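Local coordinates for protein dihydrodipicolinate synthase (Bacillus anthracis, PDB 1XKY) that probably catalyses, as a TIM-barrel lyase of lysine biosynthesis, the condensation of pyruvate with aspartate semialdehyde that yields dihydrodipicolinate or its hydroxylated precursor, at residues I168-V178 with D191-L201; G200-V208 with E227-G235. All blocks are in the same frame, centred on the assembly; numbering follows the deposited sequence.

Contact 1 (I168-V178 with D191-L201); sequences IVAIKDAGGDV and DFAVYSGDDGL. With K (potassium ion), chain F; K (potassium ion), chain E.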
# COMPACT_ATOMS: atom_id res chain seq x y z
N ILE A 168 10.54 26.61 -15.61
CA ILE A 168 9.68 25.57 -15.02
C ILE A 168 8.54 26.28 -14.28
O ILE A 168 8.73 26.83 -13.19
CB ILE A 168 10.46 24.60 -14.09
CG1 ILE A 168 11.64 23.98 -14.84
CG2 ILE A 168 9.50 23.51 -13.58
CD1 ILE A 168 12.45 22.96 -14.06
N VAL A 169 7.36 26.27 -14.91
CA VAL A 169 6.27 27.19 -14.56
C VAL A 169 5.02 26.53 -13.96
O VAL A 169 4.14 27.23 -13.44
CB VAL A 169 5.86 28.06 -15.78
CG1 VAL A 169 7.04 28.85 -16.30
CG2 VAL A 169 5.24 27.21 -16.92
N ALA A 170 4.94 25.20 -14.02
CA ALA A 170 3.74 24.50 -13.57
C ALA A 170 4.01 23.02 -13.31
O ALA A 170 5.04 22.49 -13.72
CB ALA A 170 2.62 24.66 -14.59
N ILE A 171 3.07 22.38 -12.62
CA ILE A 171 3.10 20.94 -12.40
C ILE A 171 1.69 20.36 -12.58
O ILE A 171 0.70 20.94 -12.13
CB ILE A 171 3.70 20.57 -11.02
CG1 ILE A 171 3.76 19.04 -10.83
CG2 ILE A 171 2.94 21.24 -9.88
CD1 ILE A 171 4.71 18.60 -9.74
N LYS A 172 1.62 19.24 -13.30
CA LYS A 172 0.44 18.39 -13.32
C LYS A 172 0.64 17.38 -12.19
O LYS A 172 1.53 16.53 -12.28
CB LYS A 172 0.30 17.67 -14.67
CG LYS A 172 -0.83 16.64 -14.73
CD LYS A 172 -0.86 15.88 -16.04
CE LYS A 172 -1.99 14.83 -16.04
NZ LYS A 172 -2.06 14.10 -17.34
N ASP A 173 -0.16 17.48 -11.14
CA ASP A 173 0.02 16.60 -9.97
C ASP A 173 -1.03 15.50 -9.93
O ASP A 173 -2.14 15.70 -9.44
CB ASP A 173 0.01 17.42 -8.67
CG ASP A 173 0.53 16.62 -7.47
OD1 ASP A 173 0.57 15.37 -7.55
OD2 ASP A 173 0.91 17.24 -6.46
N ALA A 174 -0.65 14.32 -10.43
CA ALA A 174 -1.51 13.13 -10.36
C ALA A 174 -1.17 12.23 -9.16
O ALA A 174 -1.45 11.02 -9.17
CB ALA A 174 -1.45 12.36 -11.66
N GLY A 175 -0.59 12.81 -8.12
CA GLY A 175 -0.29 12.06 -6.89
C GLY A 175 -1.52 11.68 -6.09
O GLY A 175 -1.44 10.83 -5.19
N GLY A 176 -2.66 12.31 -6.39
CA GLY A 176 -3.92 12.01 -5.73
C GLY A 176 -4.07 12.60 -4.35
O GLY A 176 -4.97 12.25 -3.61
N ASP A 177 -3.19 13.54 -4.01
CA ASP A 177 -3.09 14.06 -2.65
C ASP A 177 -3.18 15.58 -2.67
O ASP A 177 -2.21 16.26 -3.02
CB ASP A 177 -1.77 13.60 -2.03
CG ASP A 177 -1.68 13.90 -0.54
OD1 ASP A 177 -2.34 14.85 -0.06
OD2 ASP A 177 -0.95 13.17 0.16
N VAL A 178 -4.34 16.11 -2.27
CA VAL A 178 -4.55 17.57 -2.31
C VAL A 178 -3.78 18.29 -1.20
O VAL A 178 -3.63 19.52 -1.24
CB VAL A 178 -6.05 17.97 -2.32
CG1 VAL A 178 -6.77 17.29 -3.50
CG2 VAL A 178 -6.74 17.65 -1.00
N ASP A 191 3.61 32.84 -9.59
CA ASP A 191 3.69 32.52 -11.02
C ASP A 191 4.03 31.04 -11.30
O ASP A 191 4.36 30.68 -12.43
CB ASP A 191 4.66 33.46 -11.75
CG ASP A 191 6.10 33.35 -11.25
OD1 ASP A 191 6.40 32.54 -10.35
OD2 ASP A 191 6.95 34.09 -11.79
N PHE A 192 3.95 30.20 -10.27
CA PHE A 192 4.06 28.76 -10.45
C PHE A 192 2.69 28.13 -10.18
O PHE A 192 2.16 28.25 -9.08
CB PHE A 192 5.12 28.17 -9.53
CG PHE A 192 5.36 26.70 -9.76
CD1 PHE A 192 6.26 26.29 -10.74
CD2 PHE A 192 4.68 25.75 -9.02
CE1 PHE A 192 6.48 24.94 -10.97
CE2 PHE A 192 4.90 24.39 -9.24
CZ PHE A 192 5.80 23.99 -10.22
N ALA A 193 2.15 27.44 -11.19
CA ALA A 193 0.80 26.90 -11.15
C ALA A 193 0.75 25.39 -10.88
O ALA A 193 1.49 24.62 -11.49
CB ALA A 193 0.08 27.23 -12.46
N VAL A 194 -0.14 24.98 -9.97
CA VAL A 194 -0.41 23.58 -9.70
C VAL A 194 -1.73 23.17 -10.37
O VAL A 194 -2.77 23.78 -10.10
CB VAL A 194 -0.48 23.29 -8.18
CG1 VAL A 194 -0.91 21.84 -7.91
CG2 VAL A 194 0.88 23.57 -7.53
N TYR A 195 -1.66 22.17 -11.24
CA TYR A 195 -2.84 21.56 -11.86
C TYR A 195 -3.10 20.20 -11.25
O TYR A 195 -2.16 19.43 -11.05
CB TYR A 195 -2.64 21.40 -13.38
CG TYR A 195 -2.79 22.69 -14.12
CD1 TYR A 195 -3.99 23.02 -14.75
CD2 TYR A 195 -1.75 23.62 -14.15
CE1 TYR A 195 -4.15 24.24 -15.40
CE2 TYR A 195 -1.90 24.85 -14.80
CZ TYR A 195 -3.10 25.15 -15.42
OH TYR A 195 -3.23 26.36 -16.06
N SER A 196 -4.36 19.88 -10.98
CA SER A 196 -4.70 18.49 -10.70
C SER A 196 -4.41 17.65 -11.94
O SER A 196 -4.61 18.10 -13.07
CB SER A 196 -6.16 18.33 -10.28
OG SER A 196 -6.49 16.96 -10.12
N GLY A 197 -3.89 16.45 -11.72
CA GLY A 197 -3.71 15.45 -12.76
C GLY A 197 -4.77 14.37 -12.69
O GLY A 197 -4.70 13.38 -13.42
N ASP A 198 -5.77 14.55 -11.82
CA ASP A 198 -6.92 13.64 -11.76
C ASP A 198 -8.24 14.40 -11.82
O ASP A 198 -8.50 15.29 -11.01
CB ASP A 198 -6.86 12.79 -10.49
CG ASP A 198 -5.72 11.79 -10.52
OD1 ASP A 198 -5.80 10.84 -11.33
OD2 ASP A 198 -4.73 11.99 -9.78
N ASP A 199 -9.08 14.02 -12.79
CA ASP A 199 -10.35 14.69 -13.04
C ASP A 199 -11.22 14.82 -11.80
O ASP A 199 -11.74 15.90 -11.52
CB ASP A 199 -11.11 13.95 -14.14
CG ASP A 199 -10.63 14.32 -15.52
OD1 ASP A 199 -10.70 15.52 -15.84
OD2 ASP A 199 -10.18 13.43 -16.27
N GLY A 200 -11.36 13.73 -11.06
CA GLY A 200 -12.20 13.72 -9.87
C GLY A 200 -11.76 14.72 -8.81
O GLY A 200 -12.58 15.21 -8.05
N LEU A 201 -10.47 15.01 -8.76
CA LEU A 201 -9.94 15.97 -7.79
C LEU A 201 -9.98 17.43 -8.22
O LEU A 201 -9.52 18.28 -7.47
CB LEU A 201 -8.50 15.60 -7.41
CG LEU A 201 -8.38 14.27 -6.66
CD1 LEU A 201 -6.95 14.08 -6.14
CD2 LEU A 201 -9.39 14.17 -5.52
K K F . 9.75 29.25 -12.49
K K E . 2.24 29.10 -5.94
O HOH W 1 2.70 29.24 -14.40
O HOH W 2 -3.98 14.03 -8.21
O HOH W 3 6.93 30.01 -12.30
O HOH W 4 0.78 27.10 -7.23
O HOH W 5 -0.35 30.52 -7.00
O HOH W 6 1.28 31.25 -4.68
O HOH W 7 10.92 31.50 -11.79
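Gly197 N reaches Asp173 O from above the carbonyl plane, 74° out of it and away from either lone pair, although its distance of 3.0 Å is ordinary. This closes a run of parallel strand pairing whose three middle bonds, Ile171 N to Ala193 O, Tyr195 N to Ile171 O (2.8 Å) and Asp173 N to Tyr195 O, meet the carbonyl nearly head-on. A water accepts from Gly176 N and donates to Asp173 O and Asp198 OD2, bridging the turns that follow the two strands. Asp173 OD1 accepts from Gly175 N, two residues on, forming an Asx turn. Here the chains draw together, Ala174 CA and Gly197 CA standing 4.0 Å apart, and because Gly197 has no side chain the extended Lys172 can run close past it, with CG 3.7 Å from Gly197 CA.

Strands 168-173 and 193-196 are neighbours in the eight-stranded barrel, joined by helix 178-187 in a beta-alpha-beta unit. Ala170, Lys172, Ala193 and Tyr195 share the barrel-interior face, where Tyr195 OH bonds to Gly14 O. Enzymes of this family bind pyruvate as a Schiff base on a lysine of the sixth strand, consistent with the place of Lys172. Ile171 and Val194 face the helices, their CG2 methyls side by side at 3.9 Å.

At the other end, Phe192 has CG anti to its backbone N (chi1 -174°), which swings the ring back over the neighbouring strand. Ala170 CA lies over one ring face, toward its rim, the edge meets Ile168 O near the ring plane, and CE2 lies 3.8 Å from Ile171 CG2. Ile168 O also binds a potassium ion at 2.7 Å, alongside Ser163 and Ile165, while Phe192 O makes a longer approach of 3.2 Å to a second potassium, which Ile185, Thr188 and Ala189 also ligate.

Contact 2 (G200-V208 with E227-G235); sequences GLTLPAMAV and EMIAAFQAG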
# COMPACT_ATOMS: atom_id res chain seq x y z
N GLY A 200 -11.36 13.73 -11.06
CA GLY A 200 -12.20 13.72 -9.87
C GLY A 200 -11.76 14.72 -8.81
O GLY A 200 -12.58 15.21 -8.05
N LEU A 201 -10.47 15.01 -8.76
CA LEU A 201 -9.94 15.97 -7.79
C LEU A 201 -9.98 17.43 -8.22
O LEU A 201 -9.52 18.28 -7.47
CB LEU A 201 -8.50 15.60 -7.41
CG LEU A 201 -8.38 14.27 -6.66
CD1 LEU A 201 -6.95 14.08 -6.14
CD2 LEU A 201 -9.39 14.17 -5.52
N THR A 202 -10.51 17.72 -9.41
CA THR A 202 -10.50 19.11 -9.91
C THR A 202 -11.02 20.10 -8.85
O THR A 202 -10.33 21.06 -8.49
CB THR A 202 -11.35 19.26 -11.19
OG1 THR A 202 -10.86 18.37 -12.21
CG2 THR A 202 -11.33 20.70 -11.69
N LEU A 203 -12.23 19.84 -8.35
CA LEU A 203 -12.88 20.76 -7.42
C LEU A 203 -12.14 20.90 -6.07
O LEU A 203 -11.80 22.02 -5.69
CB LEU A 203 -14.36 20.38 -7.22
CG LEU A 203 -15.34 21.55 -7.36
CD1 LEU A 203 -15.12 22.30 -8.69
CD2 LEU A 203 -16.79 21.09 -7.25
N PRO A 204 -11.88 19.79 -5.37
CA PRO A 204 -11.11 19.91 -4.13
C PRO A 204 -9.68 20.46 -4.32
O PRO A 204 -9.18 21.15 -3.43
CB PRO A 204 -11.09 18.48 -3.57
CG PRO A 204 -11.39 17.60 -4.72
CD PRO A 204 -12.29 18.39 -5.62
N ALA A 205 -9.04 20.17 -5.45
CA ALA A 205 -7.73 20.74 -5.75
C ALA A 205 -7.81 22.27 -5.95
O ALA A 205 -7.00 23.02 -5.42
CB ALA A 205 -7.12 20.08 -6.97
N MET A 206 -8.79 22.71 -6.71
CA MET A 206 -9.02 24.14 -6.90
C MET A 206 -9.40 24.83 -5.57
O MET A 206 -8.97 25.96 -5.32
CB MET A 206 -10.06 24.38 -7.99
CG MET A 206 -9.52 24.03 -9.38
SD MET A 206 -10.64 24.39 -10.73
CE MET A 206 -10.43 26.16 -10.84
N ALA A 207 -10.14 24.14 -4.71
CA ALA A 207 -10.49 24.69 -3.40
C ALA A 207 -9.27 25.07 -2.57
O ALA A 207 -9.31 26.06 -1.84
CB ALA A 207 -11.38 23.73 -2.62
N VAL A 208 -8.18 24.30 -2.68
CA VAL A 208 -6.94 24.59 -1.96
C VAL A 208 -5.95 25.46 -2.75
O VAL A 208 -4.85 25.75 -2.26
CB VAL A 208 -6.23 23.28 -1.46
CG1 VAL A 208 -7.18 22.46 -0.60
CG2 VAL A 208 -5.69 22.44 -2.62
N GLU A 227 -18.73 24.51 -16.90
CA GLU A 227 -19.82 25.04 -16.06
C GLU A 227 -19.57 24.76 -14.57
O GLU A 227 -19.89 25.59 -13.73
CB GLU A 227 -21.16 24.44 -16.50
CG GLU A 227 -22.39 24.90 -15.70
CD GLU A 227 -22.89 26.29 -16.08
OE1 GLU A 227 -23.79 26.80 -15.38
OE2 GLU A 227 -22.40 26.87 -17.06
N MET A 228 -19.03 23.58 -14.26
CA MET A 228 -18.65 23.23 -12.89
C MET A 228 -17.67 24.24 -12.30
O MET A 228 -17.85 24.72 -11.18
CB MET A 228 -18.05 21.82 -12.84
CG MET A 228 -17.80 21.32 -11.43
SD MET A 228 -16.79 19.84 -11.36
CE MET A 228 -15.22 20.39 -12.01
N ILE A 229 -16.62 24.55 -13.06
CA ILE A 229 -15.58 25.48 -12.62
C ILE A 229 -16.11 26.91 -12.49
O ILE A 229 -15.76 27.61 -11.55
CB ILE A 229 -14.34 25.42 -13.55
CG1 ILE A 229 -13.64 24.07 -13.39
CG2 ILE A 229 -13.37 26.58 -13.27
CD1 ILE A 229 -12.53 23.83 -14.37
N ALA A 230 -16.96 27.33 -13.43
CA ALA A 230 -17.58 28.66 -13.37
C ALA A 230 -18.47 28.79 -12.12
O ALA A 230 -18.41 29.79 -11.40
CB ALA A 230 -18.38 28.92 -14.62
N ALA A 231 -19.28 27.77 -11.88
CA ALA A 231 -20.12 27.71 -10.68
C ALA A 231 -19.29 27.74 -9.40
O ALA A 231 -19.60 28.47 -8.46
CB ALA A 231 -21.00 26.47 -10.71
N PHE A 232 -18.23 26.93 -9.38
CA PHE A 232 -17.33 26.89 -8.23
C PHE A 232 -16.69 28.25 -7.97
O PHE A 232 -16.76 28.77 -6.86
CB PHE A 232 -16.23 25.86 -8.42
CG PHE A 232 -15.37 25.69 -7.21
CD1 PHE A 232 -15.84 25.00 -6.11
CD2 PHE A 232 -14.12 26.27 -7.15
CE1 PHE A 232 -15.06 24.85 -4.97
CE2 PHE A 232 -13.33 26.14 -6.02
CZ PHE A 232 -13.81 25.43 -4.93
N GLN A 233 -16.08 28.82 -9.00
CA GLN A 233 -15.39 30.11 -8.89
C GLN A 233 -16.36 31.23 -8.50
O GLN A 233 -15.98 32.17 -7.82
CB GLN A 233 -14.65 30.45 -10.19
CG GLN A 233 -13.37 29.64 -10.40
CD GLN A 233 -12.65 29.94 -11.71
OE1 GLN A 233 -13.28 30.23 -12.73
NE2 GLN A 233 -11.33 29.88 -11.68
N ALA A 234 -17.62 31.10 -8.91
CA ALA A 234 -18.67 32.05 -8.51
C ALA A 234 -19.07 31.86 -7.04
O ALA A 234 -19.53 32.80 -6.38
CB ALA A 234 -19.88 31.89 -9.41
N GLY A 235 -18.91 30.64 -6.53
CA GLY A 235 -19.29 30.30 -5.16
C GLY A 235 -20.68 29.70 -5.07
O GLY A 235 -21.30 29.70 -4.01
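Leu203 and Phe232 overlap flank to flank, pointing opposite ways, Leu203 CD1 resting 3.7 Å from Phe232 CB and CG while Leu203 CG meets CD1 of the ring. The leucine reaches this position with chi1 at -131°, well away from a staggered value. The trans chi1 of Phe232 carries its ring away from its own helix toward 202-207, where Ala207 CA lies at the edge of the ring, 3.7 Å from CZ. On one flank the bent chain of Met228 brings CE to Leu203 CD1 (3.8 Å) and to Thr202 CG2 (3.9 Å). On another, the Met206 chain lies across Ile229, with CE 3.8 Å from Ile229 CG2 and the terminal amide of Gln233 close by.

These side chains join helix 202-207 to helix 218-234, two consecutive helices of the outer layer of the barrel, whose segment axes stand 11.0 Å apart at 32°. Beyond them, helix 237-253 packs on Leu203 and Met228, and Phe237 of the second subunit meets the Phe232 ring. Ala207 O accepts from Gln241 NE2 of that subunit, while Gly235 ends the helix in a Schellman motif.

No hydrogen bond spans the two segments, so the pairing is apolar and non-directional: dispersion and the fit of methyls, thioethers and one ring, not bonds, set how the two helices lie against each other.

Contact 1 and contact 2 follow in series along the chain, their centres 14 Å apart, and share Gly200 and Leu201 where strand 193-196 passes into helix 202-207. One turn on from Leu201, Ala205 brings its CB to within 3.9 Å of Ser196 CB, and Val178 O lies 3.8 Å from Val208 CG2. Contact 1 lies in the barrel wall and carries Lys172, probably the Schiff-base lysine of the active site; contact 2 lies in the outer helices. Both reach the second subunit, Leu201 touching Leu179 of that chain. The potassium ions sit at the Ile168 and Phe192 end of contact 1, whereas the Met206 side chain is about 13 Å from a potassium.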